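Local coordinates for protein NDP-rhamnosyltransferase (Saccharopolyspora spinosa, PDB 3TSA) that is a glycosyltransferase of the GT-B fold, built from two Rossmann-like domains, at residues 17-20 / 21-25; 234-237 / 238-242. All coordinates share one frame; numbering follows the deposited sequence.

Contact 1 (17-20 / 21-25)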
loop_
_atom_site.group_PDB
_atom_site.type_symbol
_atom_site.label_atom_id
_atom_site.label_comp_id
_atom_site.label_asym_id
_atom_site.label_seq_id
_atom_site.Cartn_x
_atom_site.Cartn_y
_atom_site.Cartn_z
ATOM N N ALA A 17 2.328 -11.973 -0.172
ATOM C CA ALA A 17 3.095 -12.368 -1.358
ATOM C C ALA A 17 2.520 -11.678 -2.628
ATOM O O ALA A 17 3.228 -11.539 -3.564
ATOM C CB ALA A 17 3.025 -13.890 -1.566
ATOM N N MET A 18 1.248 -11.229 -2.585
ATOM C CA MET A 18 0.625 -10.606 -3.767
ATOM C C MET A 18 0.620 -9.095 -3.667
ATOM O O MET A 18 0.178 -8.424 -4.591
ATOM C CB MET A 18 -0.815 -11.062 -3.890
ATOM C CG MET A 18 -0.813 -12.590 -4.125
ATOM S SD MET A 18 -2.344 -13.191 -4.806
ATOM C CE MET A 18 -3.153 -13.022 -3.363
ATOM N N VAL A 19 1.060 -8.556 -2.529
ATOM C CA VAL A 19 0.823 -7.092 -2.322
ATOM C C VAL A 19 1.561 -6.179 -3.345
ATOM O O VAL A 19 0.908 -5.285 -3.945
ATOM C CB VAL A 19 1.094 -6.694 -0.863
ATOM C CG1 VAL A 19 1.461 -5.218 -0.749
ATOM C CG2 VAL A 19 -0.040 -7.044 0.099
ATOM N N PRO A 20 2.848 -6.439 -3.625
ATOM C CA PRO A 20 3.571 -5.627 -4.585
ATOM C C PRO A 20 2.888 -5.680 -5.981
ATOM O O PRO A 20 2.859 -4.628 -6.720
ATOM C CB PRO A 20 4.946 -6.318 -4.602
ATOM C CG PRO A 20 5.101 -6.676 -3.127
ATOM C CD PRO A 20 3.779 -7.222 -2.778
ATOM N N LEU A 21 2.397 -6.874 -6.376
ATOM C CA LEU A 21 1.680 -6.972 -7.654
ATOM C C LEU A 21 0.372 -6.134 -7.621
ATOM O O LEU A 21 0.002 -5.482 -8.620
ATOM C CB LEU A 21 1.359 -8.449 -7.993
ATOM C CG LEU A 21 0.728 -8.686 -9.361
ATOM C CD1 LEU A 21 1.531 -8.111 -10.567
ATOM C CD2 LEU A 21 0.570 -10.202 -9.573
ATOM N N CYS A 22 -0.338 -6.182 -6.499
ATOM C CA CYS A 22 -1.581 -5.392 -6.351
ATOM C C CYS A 22 -1.223 -3.903 -6.527
ATOM O O CYS A 22 -2.005 -3.159 -7.191
ATOM C CB CYS A 22 -2.212 -5.618 -4.977
ATOM S SG CYS A 22 -3.006 -7.233 -4.896
ATOM N N TRP A 23 -0.089 -3.484 -5.949
ATOM C CA TRP A 23 0.314 -2.077 -5.965
ATOM C C TRP A 23 0.755 -1.762 -7.383
ATOM O O TRP A 23 0.461 -0.684 -7.840
ATOM C CB TRP A 23 1.552 -1.868 -5.186
ATOM C CG TRP A 23 1.402 -1.764 -3.764
ATOM C CD1 TRP A 23 0.232 -1.442 -3.043
ATOM C CD2 TRP A 23 2.467 -1.919 -2.821
ATOM N NE1 TRP A 23 0.565 -1.442 -1.699
ATOM C CE2 TRP A 23 1.921 -1.700 -1.540
ATOM C CE3 TRP A 23 3.872 -2.203 -2.939
ATOM C CZ2 TRP A 23 2.749 -1.761 -0.360
ATOM C CZ3 TRP A 23 4.617 -2.363 -1.806
ATOM C CH2 TRP A 23 4.054 -2.149 -0.522
ATOM N N ALA A 24 1.491 -2.685 -8.056
ATOM C CA ALA A 24 1.861 -2.487 -9.486
ATOM C C ALA A 24 0.619 -2.215 -10.344
ATOM O O ALA A 24 0.670 -1.355 -11.210
ATOM C CB ALA A 24 2.588 -3.729 -10.059
ATOM N N LEU A 25 -0.440 -3.004 -10.130
ATOM C CA LEU A 25 -1.717 -2.880 -10.841
ATOM C C LEU A 25 -2.298 -1.474 -10.607
ATOM O O LEU A 25 -2.607 -0.782 -11.577
ATOM C CB LEU A 25 -2.701 -4.004 -10.407
ATOM C CG LEU A 25 -2.297 -5.331 -11.064
ATOM C CD1 LEU A 25 -2.918 -6.482 -10.302
ATOM C CD2 LEU A 25 -2.756 -5.374 -12.538
HETATM O O HOH W 1 3.557 -9.406 -5.565
#
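Val19 lays its CG1 methyl over one face of the Trp23 indole, one helical turn further on in the first turns of helix 19-27. CG1 is 3.8 Å from the centroid of the six-membered ring and only 19° off its normal, a CH-pi contact; its closest ring atom is CE2, with CZ2 just beyond. Two torsions set this up. Val19 holds CG1 anti to its backbone N (chi1 155°), while Trp23 carries CG anti to its own carbonyl carbon (chi1 -81°), which swings the indole back along the helix. The same fold-back brings Trp23 CG to 3.6 Å from Val19 O, a carbonyl already engaged by Trp23 N at 2.9 Å.

On either side of that bond the helix makes the same i to i+4 link: Cys22 N donates to Met18 O, and Ala24 N to Pro20 O at 2.7 Å. Pro20 has no N-H to give, which costs nothing in the first turn. Leu21 N donates to a water 2.9 Å away, which donates to Ala17 O and so spans the i to i+4 step ahead of the direct bonds.

Outside the turn, Trp23 NE1 bonds to Ala47 O, its ring meets Tyr202 edge-to-face, and it stacks on Trp23 of the second subunit, so the indole is part of the dimer contact. Cys22 packs on Val6 of strand 3-7 and on Val32 and Ile34 of strand 31-36, on the sheet side of helix 19-27, which lies in the beta-alpha-beta crossover between these parallel neighbours, whereas Pro20 and Ala24 lie against Pro376 of helix 376-385.

Contact 2 (234-237 / 238-242); sequences GPAP and LLRAV
Arg240 turns CG anti to its carbonyl carbon (chi1 -75°) and then runs extended from CG to NE, which carries the guanidinium back toward the helix start and lays one of its faces over Ala236 CB. Leu239 makes the same first turn (chi1 -70°) and brings CD1 to 3.6 Å from Pro235 CB. Both contacts belong to the N-terminal turn of helix 236-246, the second of two helices between strands 219-224 and 251-256 in the C-terminal Rossmann-like domain of this GT-B fold.

The backbone of the turn is closed by i to i+4 bonds. Pro235 O takes Leu239 N at 2.9 Å in a nearly straight bond (166°) and also receives a weak i to i+3 bond from Leu238 N. Ala236 O accepts Arg240 N, and Pro237 O accepts Ala241 N. Ahead of them Gly234, with positive phi, ends helix 227-233 and turns the chain into Pro235.

Leu238 points its end the other way, onto Ile223 and Ile255 of the sheet and onto Val257 and Leu265; Ala241 also reaches Ile223. The arginine lies along the helix against Phe346 and Ser341, and its NH2 has a long, weak ion pair with Glu337. Its aliphatic part packs on the Ala236 carbonyl, with Arg240 CG 3.2 Å from Ala236 O, and at the far end Arg240 NH1 comes within 3.5 Å of Ala236 CB.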
loop_
_atom_site.group_PDB
_atom_site.type_symbol
_atom_site.label_atom_id
_atom_site.label_comp_id
_atom_site.label_asym_id
_atom_site.label_seq_id
_atom_site.Cartn_x
_atom_site.Cartn_y
_atom_site.Cartn_z
ATOM N N GLY A 234 3.283 -23.356 19.034
ATOM C CA GLY A 234 3.613 -22.984 20.405
ATOM C C GLY A 234 5.022 -22.403 20.465
ATOM O O GLY A 234 5.652 -22.182 19.410
ATOM N N PRO A 235 5.549 -22.179 21.688
ATOM C CA PRO A 235 6.811 -21.450 21.820
ATOM C C PRO A 235 8.037 -22.239 21.352
ATOM O O PRO A 235 9.123 -21.639 21.159
ATOM C CB PRO A 235 6.931 -21.160 23.309
ATOM C CG PRO A 235 5.654 -21.713 23.940
ATOM C CD PRO A 235 4.784 -22.337 22.948
ATOM N N ALA A 236 7.941 -23.563 21.231
ATOM C CA ALA A 236 9.174 -24.376 21.125
ATOM C C ALA A 236 10.199 -23.933 20.076
ATOM O O ALA A 236 11.354 -23.815 20.443
ATOM C CB ALA A 236 8.883 -25.900 20.976
ATOM N N PRO A 237 9.808 -23.645 18.817
ATOM C CA PRO A 237 10.839 -23.267 17.811
ATOM C C PRO A 237 11.512 -21.907 18.122
ATOM O O PRO A 237 12.747 -21.767 17.987
ATOM C CB PRO A 237 10.094 -23.323 16.482
ATOM C CG PRO A 237 8.699 -23.071 16.840
ATOM C CD PRO A 237 8.478 -23.765 18.186
ATOM N N LEU A 238 10.747 -21.022 18.756
ATOM C CA LEU A 238 11.272 -19.714 19.162
ATOM C C LEU A 238 12.227 -19.910 20.329
ATOM O O LEU A 238 13.345 -19.382 20.323
ATOM C CB LEU A 238 10.148 -18.777 19.568
ATOM C CG LEU A 238 10.472 -17.310 19.896
ATOM C CD1 LEU A 238 11.158 -16.569 18.710
ATOM C CD2 LEU A 238 9.204 -16.567 20.402
ATOM N N LEU A 239 11.817 -20.695 21.318
ATOM C CA LEU A 239 12.686 -20.840 22.499
ATOM C C LEU A 239 13.961 -21.519 22.048
ATOM O O LEU A 239 15.076 -21.173 22.540
ATOM C CB LEU A 239 11.954 -21.736 23.519
ATOM C CG LEU A 239 10.745 -21.045 24.156
ATOM C CD1 LEU A 239 9.924 -22.021 25.080
ATOM C CD2 LEU A 239 11.219 -19.757 24.894
ATOM N N ARG A 240 13.808 -22.528 21.168
ATOM C CA ARG A 240 14.971 -23.297 20.712
ATOM C C ARG A 240 15.928 -22.403 19.987
ATOM O O ARG A 240 17.123 -22.489 20.217
ATOM C CB ARG A 240 14.594 -24.475 19.804
ATOM C CG ARG A 240 13.990 -25.647 20.596
ATOM C CD ARG A 240 13.063 -26.564 19.785
ATOM N NE ARG A 240 12.508 -27.645 20.661
ATOM C CZ ARG A 240 11.484 -28.449 20.331
ATOM N NH1 ARG A 240 10.802 -28.290 19.231
ATOM N NH2 ARG A 240 11.074 -29.355 21.224
ATOM N N ALA A 241 15.431 -21.531 19.121
ATOM C CA ALA A 241 16.342 -20.648 18.355
ATOM C C ALA A 241 16.996 -19.606 19.224
ATOM O O ALA A 241 18.159 -19.283 19.019
ATOM C CB ALA A 241 15.543 -19.918 17.191
ATOM N N VAL A 242 16.236 -19.039 20.162
ATOM C CA VAL A 242 16.770 -17.982 21.079
ATOM C C VAL A 242 17.909 -18.597 21.938
ATOM O O VAL A 242 18.965 -17.994 22.100
ATOM C CB VAL A 242 15.673 -17.420 21.975
ATOM C CG1 VAL A 242 16.328 -16.607 23.123
ATOM C CG2 VAL A 242 14.853 -16.459 21.097
#

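Overall arrangement
From the N terminus, strand 3-7 leads through helix 12-16 into contact 1, at the start of helix 19-27; the chain then returns to the same sheet at strand 31-36. Much later, after the first domain's seven-stranded parallel sheet is complete, strand 219-224 opens the second sheet, and helix 227-233 gives way to contact 2 before strand 251-256. Each contact closes just one helical turn, and the two follow in series, neither nesting nor crossing. The centres of contacts 1 and 2 are 32 Å apart. Contact 1 also meets the second subunit and helix 376-385, with which the C-terminal end crosses back onto the first domain; contact 2 sits between the second sheet and helix 343-354.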